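Local coordinates for protein putative transcriptional regulator (Listeria innocua, PDB 3LWF) that probably binds DNA as a dimeric transcription factor of the Rrf2 family, through a winged helix-turn-helix domain, at residues A[33-38]-A[52-57]; A[98-103]-A[129-134]. All coordinates share one frame; numbering follows the deposited sequence.

Contact 1 of 2, residues A[33-38]-A[52-57]; sequences TLELAK and QDKNLS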
loop_
_atom_site.group_PDB
_atom_site.type_symbol
_atom_site.label_atom_id
_atom_site.label_comp_id
_atom_site.label_asym_id
_atom_site.label_seq_id
_atom_site.Cartn_x
_atom_site.Cartn_y
_atom_site.Cartn_z
ATOM N N THR A 33 20.180 -6.302 8.207
ATOM C CA THR A 33 19.646 -7.252 9.156
ATOM C C THR A 33 19.453 -8.623 8.572
ATOM O O THR A 33 19.655 -9.613 9.274
ATOM C CB THR A 33 18.369 -6.763 9.819
ATOM O OG1 THR A 33 17.386 -6.516 8.824
ATOM C CG2 THR A 33 18.638 -5.481 10.579
ATOM N N LEU A 34 19.091 -8.696 7.299
ATOM C CA LEU A 34 19.055 -9.989 6.626
ATOM C C LEU A 34 20.416 -10.642 6.522
ATOM O O LEU A 34 20.534 -11.884 6.605
ATOM C CB LEU A 34 18.434 -9.881 5.224
ATOM C CG LEU A 34 16.931 -9.566 5.164
ATOM C CD1 LEU A 34 16.575 -9.160 3.688
ATOM C CD2 LEU A 34 16.024 -10.698 5.726
ATOM N N GLU A 35 21.433 -9.855 6.204
ATOM C CA GLU A 35 22.797 -10.441 6.118
ATOM C C GLU A 35 23.278 -10.905 7.499
ATOM O O GLU A 35 23.918 -11.951 7.625
ATOM C CB GLU A 35 23.790 -9.439 5.561
ATOM C CG GLU A 35 23.599 -9.200 4.105
ATOM C CD GLU A 35 23.744 -10.478 3.320
ATOM O OE1 GLU A 35 24.791 -11.129 3.501
ATOM O OE2 GLU A 35 22.802 -10.831 2.579
ATOM N N LEU A 36 22.949 -10.137 8.534
ATOM C CA LEU A 36 23.258 -10.562 9.898
ATOM C C LEU A 36 22.467 -11.818 10.261
ATOM O O LEU A 36 22.998 -12.702 10.939
ATOM C CB LEU A 36 23.043 -9.428 10.912
ATOM C CG LEU A 36 23.904 -8.172 10.729
ATOM C CD1 LEU A 36 23.516 -7.131 11.766
ATOM C CD2 LEU A 36 25.404 -8.454 10.816
ATOM N N ALA A 37 21.236 -11.930 9.775
ATOM C CA ALA A 37 20.396 -13.111 10.028
ATOM C C ALA A 37 20.955 -14.372 9.344
ATOM O O ALA A 37 21.008 -15.429 9.943
ATOM C CB ALA A 37 18.949 -12.868 9.611
ATOM N N LYS A 38 21.417 -14.231 8.117
ATOM C CA LYS A 38 22.095 -15.321 7.443
ATOM C C LYS A 38 23.353 -15.772 8.175
ATOM O O LYS A 38 23.738 -16.930 8.069
ATOM C CB LYS A 38 22.537 -14.919 6.027
ATOM C CG LYS A 38 21.449 -14.739 5.033
ATOM C CD LYS A 38 22.005 -14.274 3.683
ATOM C CE LYS A 38 20.926 -13.631 2.843
ATOM N NZ LYS A 38 21.454 -13.185 1.537
ATOM N N GLN A 52 30.989 -3.970 0.881
ATOM C CA GLN A 52 31.719 -4.524 -0.275
ATOM C C GLN A 52 30.858 -5.580 -0.990
ATOM O O GLN A 52 30.698 -5.546 -2.201
ATOM C CB GLN A 52 33.085 -5.076 0.148
ATOM C CG GLN A 52 34.060 -3.976 0.594
ATOM C CD GLN A 52 35.393 -4.475 1.164
ATOM O OE1 GLN A 52 35.529 -5.628 1.572
ATOM N NE2 GLN A 52 36.377 -3.582 1.207
ATOM N N ASP A 53 30.277 -6.500 -0.234
ATOM C CA ASP A 53 29.465 -7.573 -0.827
ATOM C C ASP A 53 28.278 -7.049 -1.670
ATOM O O ASP A 53 27.985 -7.571 -2.724
ATOM C CB ASP A 53 28.946 -8.493 0.287
ATOM C CG ASP A 53 28.243 -9.743 -0.250
ATOM O OD1 ASP A 53 28.742 -10.350 -1.215
ATOM O OD2 ASP A 53 27.193 -10.121 0.299
ATOM N N LYS A 54 27.610 -6.006 -1.194
ATOM C CA LYS A 54 26.392 -5.529 -1.822
ATOM C C LYS A 54 26.603 -4.265 -2.646
ATOM O O LYS A 54 25.633 -3.666 -3.053
ATOM C CB LYS A 54 25.336 -5.237 -0.742
ATOM C CG LYS A 54 24.913 -6.412 0.106
ATOM C CD LYS A 54 24.459 -7.593 -0.756
ATOM C CE LYS A 54 23.901 -8.750 0.081
ATOM N NZ LYS A 54 23.628 -9.946 -0.769
ATOM N N ASN A 55 27.858 -3.849 -2.863
ATOM C CA ASN A 55 28.160 -2.610 -3.586
ATOM C C ASN A 55 27.421 -1.379 -3.037
ATOM O O ASN A 55 26.867 -0.587 -3.790
ATOM C CB ASN A 55 27.851 -2.750 -5.078
ATOM C CG ASN A 55 28.535 -1.674 -5.915
ATOM O OD1 ASN A 55 29.519 -1.068 -5.485
ATOM N ND2 ASN A 55 28.022 -1.444 -7.114
ATOM N N LEU A 56 27.433 -1.234 -1.725
ATOM C CA LEU A 56 26.819 -0.139 -1.008
ATOM C C LEU A 56 27.888 0.688 -0.325
ATOM O O LEU A 56 29.013 0.236 -0.127
ATOM C CB LEU A 56 25.859 -0.671 0.068
ATOM C CG LEU A 56 24.697 -1.549 -0.377
ATOM C CD1 LEU A 56 23.819 -1.879 0.800
ATOM C CD2 LEU A 56 23.925 -0.846 -1.488
ATOM N N SER A 57 27.531 1.918 0.037
ATOM C CA SER A 57 28.421 2.805 0.764
ATOM C C SER A 57 28.518 2.428 2.236
ATOM O O SER A 57 27.518 2.471 2.986
ATOM C CB SER A 57 27.929 4.254 0.674
ATOM O OG SER A 57 28.613 5.047 1.629
HETATM O O HOH W 1 26.705 -9.337 2.721
#
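Two bent side chains reach across from opposite directions to bring Glu-35 and Lys-54 together. Glu-35 leaves its helix with CG beside the backbone N and folds again at the next bond (chi2 -59°), which turns the carboxylate along the helix toward Lys-38. Lys-54 makes the same kind of bend (chi2 -53°) and then runs straight to its ammonium. The result is a salt bridge of 3.6 Å between Glu-35 OE2 and Lys-54 NZ, with the methylene Lys-54 CE also lying against the carboxylate, 3.4 Å from OE2.

One turn further along its own helix, Lys-38 grips the same oxygen more closely: its NZ donates a hydrogen bond of 2.9 Å to Glu-35 OE2 on the syn side, 18° out of the carboxylate plane. The i to i+3 spacing suits this pairing, and the long lysine chain can span it. Lys-38 NZ and Lys-54 NZ stand 4.5 Å apart, a closeness that the shared carboxylate probably makes tolerable.

Helices 24-38 and 47-54 belong to the winged helix-turn-helix domain of Rrf2 regulators. Helices 47-54 and 58-70, with the turn between them, are probably the helix-turn-helix; Asn-55, with positive phi, ends helix 47-54 in a Schellman motif, and Ser-57 N-caps the next through Tyr-60 N.

Asp-53 faces the other carboxylate oxygen. Its OD2 and Glu-35 OE1 lie 4.1 Å apart, a like-charged pair bridged by one water that donates to both, at 2.7 Å to OE1 and 2.6 Å to OD2. Arg-39 also pairs with Glu-35 OE1, so each oxygen of this buried carboxylate has cationic company. Lys-54 NZ also forms a salt bridge with Glu-116 of the second subunit.

Contact 2 of 2, residues A[98-103]-A[129-134]; sequences IIRTLE and AVRDVL
Arg-100 reaches toward helix 117-136 with its chain extended from CG to NE, and its guanidinium is met from two sides. Leu-134 CD1 sits over one face, 3.9 Å above the plane and displaced toward the NH2 end of the group, while Arg-131 CG comes to the edge, 3.7 Å from Arg-100 NH2. This is the junction between helix 95-102 of the Rrf2-type DNA-binding domain and the long helix that packs on its counterpart in the dimer; the two short segments run at 105° to each other, their axes 12.0 Å apart.

At that separation side chains, not backbones, make the contact. Ile-99 and Leu-134 lie nearly perpendicular, joining branched, apolar groups that suit a buried position, and Ile-106 adds to the packing around Ile-99. Leu-134 also packs on Met-126 of the second subunit.

Arg-131 offers the Arg-100 guanidinium a methylene, not its own charged end, and the guanidinium planes of Arg-100 and Arg-131 are 53° apart. Each finds its counter-charge elsewhere: Arg-100 NH1 pairs with Asp-135 and NH2 with the terminal carboxylate of Ile-159 of the second subunit, whereas Arg-131, bent at chi3 (83°), turns its NH1 to Glu-150 of that subunit. In the apolar part of the contact, Ile-99 CG1 meets Leu-134 CD2 at 4.2 Å.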
loop_
_atom_site.group_PDB
_atom_site.type_symbol
_atom_site.label_atom_id
_atom_site.label_comp_id
_atom_site.label_asym_id
_atom_site.label_seq_id
_atom_site.Cartn_x
_atom_site.Cartn_y
_atom_site.Cartn_z
ATOM N N ILE A 98 12.266 -3.324 11.666
ATOM C CA ILE A 98 13.344 -2.728 10.948
ATOM C C ILE A 98 12.910 -1.448 10.206
ATOM O O ILE A 98 13.523 -0.405 10.377
ATOM C CB ILE A 98 13.919 -3.689 9.864
ATOM C CG1 ILE A 98 14.387 -5.056 10.407
ATOM C CG2 ILE A 98 14.990 -2.967 9.063
ATOM C CD1 ILE A 98 14.951 -5.097 11.756
ATOM N N ILE A 99 11.851 -1.557 9.390
ATOM C CA ILE A 99 11.404 -0.501 8.517
ATOM C C ILE A 99 10.978 0.709 9.346
ATOM O O ILE A 99 11.383 1.817 9.055
ATOM C CB ILE A 99 10.202 -0.963 7.625
ATOM C CG1 ILE A 99 10.597 -2.050 6.603
ATOM C CG2 ILE A 99 9.513 0.222 6.911
ATOM C CD1 ILE A 99 11.643 -1.655 5.615
ATOM N N ARG A 100 10.180 0.522 10.380
ATOM C CA ARG A 100 9.730 1.694 11.148
ATOM C C ARG A 100 10.852 2.298 11.989
ATOM O O ARG A 100 10.767 3.467 12.375
ATOM C CB ARG A 100 8.532 1.364 12.025
ATOM C CG ARG A 100 7.301 0.930 11.241
ATOM C CD ARG A 100 6.038 1.206 12.042
ATOM N NE ARG A 100 4.855 0.554 11.491
ATOM C CZ ARG A 100 4.551 -0.724 11.670
ATOM N NH1 ARG A 100 5.365 -1.518 12.364
ATOM N NH2 ARG A 100 3.446 -1.226 11.134
ATOM N N THR A 101 11.910 1.528 12.267
ATOM C CA THR A 101 13.083 2.101 12.953
ATOM C C THR A 101 13.829 3.062 12.033
ATOM O O THR A 101 14.327 4.099 12.474
ATOM C CB THR A 101 14.049 0.993 13.482
ATOM O OG1 THR A 101 13.358 0.153 14.411
ATOM C CG2 THR A 101 15.279 1.584 14.148
ATOM N N LEU A 102 13.889 2.742 10.753
ATOM C CA LEU A 102 14.746 3.468 9.802
ATOM C C LEU A 102 14.017 4.503 8.924
ATOM O O LEU A 102 14.641 5.476 8.485
ATOM C CB LEU A 102 15.545 2.464 8.937
ATOM C CG LEU A 102 16.663 1.764 9.744
ATOM C CD1 LEU A 102 17.352 0.671 8.945
ATOM C CD2 LEU A 102 17.706 2.790 10.244
ATOM N N GLU A 103 12.726 4.290 8.653
ATOM C CA GLU A 103 11.936 5.209 7.852
ATOM C C GLU A 103 11.196 6.157 8.713
ATOM O O GLU A 103 10.777 5.836 9.805
ATOM C CB GLU A 103 10.919 4.472 7.002
ATOM C CG GLU A 103 11.581 3.556 5.974
ATOM C CD GLU A 103 12.129 4.335 4.782
ATOM O OE1 GLU A 103 11.389 5.149 4.217
ATOM O OE2 GLU A 103 13.284 4.148 4.399
ATOM N N ALA A 129 -4.299 -3.819 6.328
ATOM C CA ALA A 129 -3.749 -4.975 5.622
ATOM C C ALA A 129 -2.234 -4.873 5.518
ATOM O O ALA A 129 -1.515 -5.861 5.757
ATOM C CB ALA A 129 -4.375 -5.121 4.233
ATOM N N VAL A 130 -1.735 -3.708 5.138
ATOM C CA VAL A 130 -0.299 -3.568 4.874
ATOM C C VAL A 130 0.459 -3.579 6.204
ATOM O O VAL A 130 1.513 -4.195 6.341
ATOM C CB VAL A 130 0.014 -2.261 4.121
ATOM C CG1 VAL A 130 1.510 -1.959 4.120
ATOM C CG2 VAL A 130 -0.564 -2.329 2.728
ATOM N N ARG A 131 -0.110 -2.883 7.176
ATOM C CA ARG A 131 0.437 -2.839 8.509
ATOM C C ARG A 131 0.582 -4.242 9.095
ATOM O O ARG A 131 1.561 -4.549 9.771
ATOM C CB ARG A 131 -0.481 -2.026 9.395
ATOM C CG ARG A 131 -0.090 -2.138 10.835
ATOM C CD ARG A 131 -0.728 -1.009 11.631
ATOM N NE ARG A 131 -2.077 -1.368 11.979
ATOM C CZ ARG A 131 -2.998 -0.523 12.429
ATOM N NH1 ARG A 131 -2.730 0.784 12.581
ATOM N NH2 ARG A 131 -4.212 -1.006 12.699
ATOM N N ASP A 132 -0.407 -5.091 8.838
ATOM C CA ASP A 132 -0.348 -6.453 9.320
ATOM C C ASP A 132 0.752 -7.252 8.657
ATOM O O ASP A 132 1.359 -8.078 9.308
ATOM C CB ASP A 132 -1.695 -7.167 9.158
ATOM C CG ASP A 132 -2.734 -6.646 10.140
ATOM O OD1 ASP A 132 -2.318 -5.949 11.091
ATOM O OD2 ASP A 132 -3.952 -6.903 9.953
ATOM N N VAL A 133 0.986 -7.038 7.369
ATOM C CA VAL A 133 2.086 -7.707 6.710
ATOM C C VAL A 133 3.442 -7.327 7.386
ATOM O O VAL A 133 4.287 -8.202 7.636
ATOM C CB VAL A 133 2.113 -7.378 5.225
ATOM C CG1 VAL A 133 3.466 -7.766 4.614
ATOM C CG2 VAL A 133 0.934 -8.060 4.520
ATOM N N LEU A 134 3.633 -6.034 7.662
ATOM C CA LEU A 134 4.852 -5.543 8.310
ATOM C C LEU A 134 5.033 -6.144 9.674
ATOM O O LEU A 134 6.132 -6.526 10.044
ATOM C CB LEU A 134 4.847 -4.014 8.470
ATOM C CG LEU A 134 5.303 -3.209 7.267
ATOM C CD1 LEU A 134 5.219 -1.728 7.623
ATOM C CD2 LEU A 134 6.738 -3.614 6.852
#

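Contact 1 closes before contact 2 opens along the chain, and their centres lie about 20 Å apart. Contact 1 joins helices 24-38 and 47-54 on the helix-turn-helix side, through charged groups and a water; contact 2 joins helix 95-102 to the long helix 117-136, mainly by packing. They meet directly where Thr-33 OG1 touches Ile-98 CG1 at 3.7 Å, so helix 24-38 touches helix 95-102 between the two contacts. Both contacts also touch the second subunit, which is consistent with a dimer whose interface is linked to the placement of its probable DNA-binding elements.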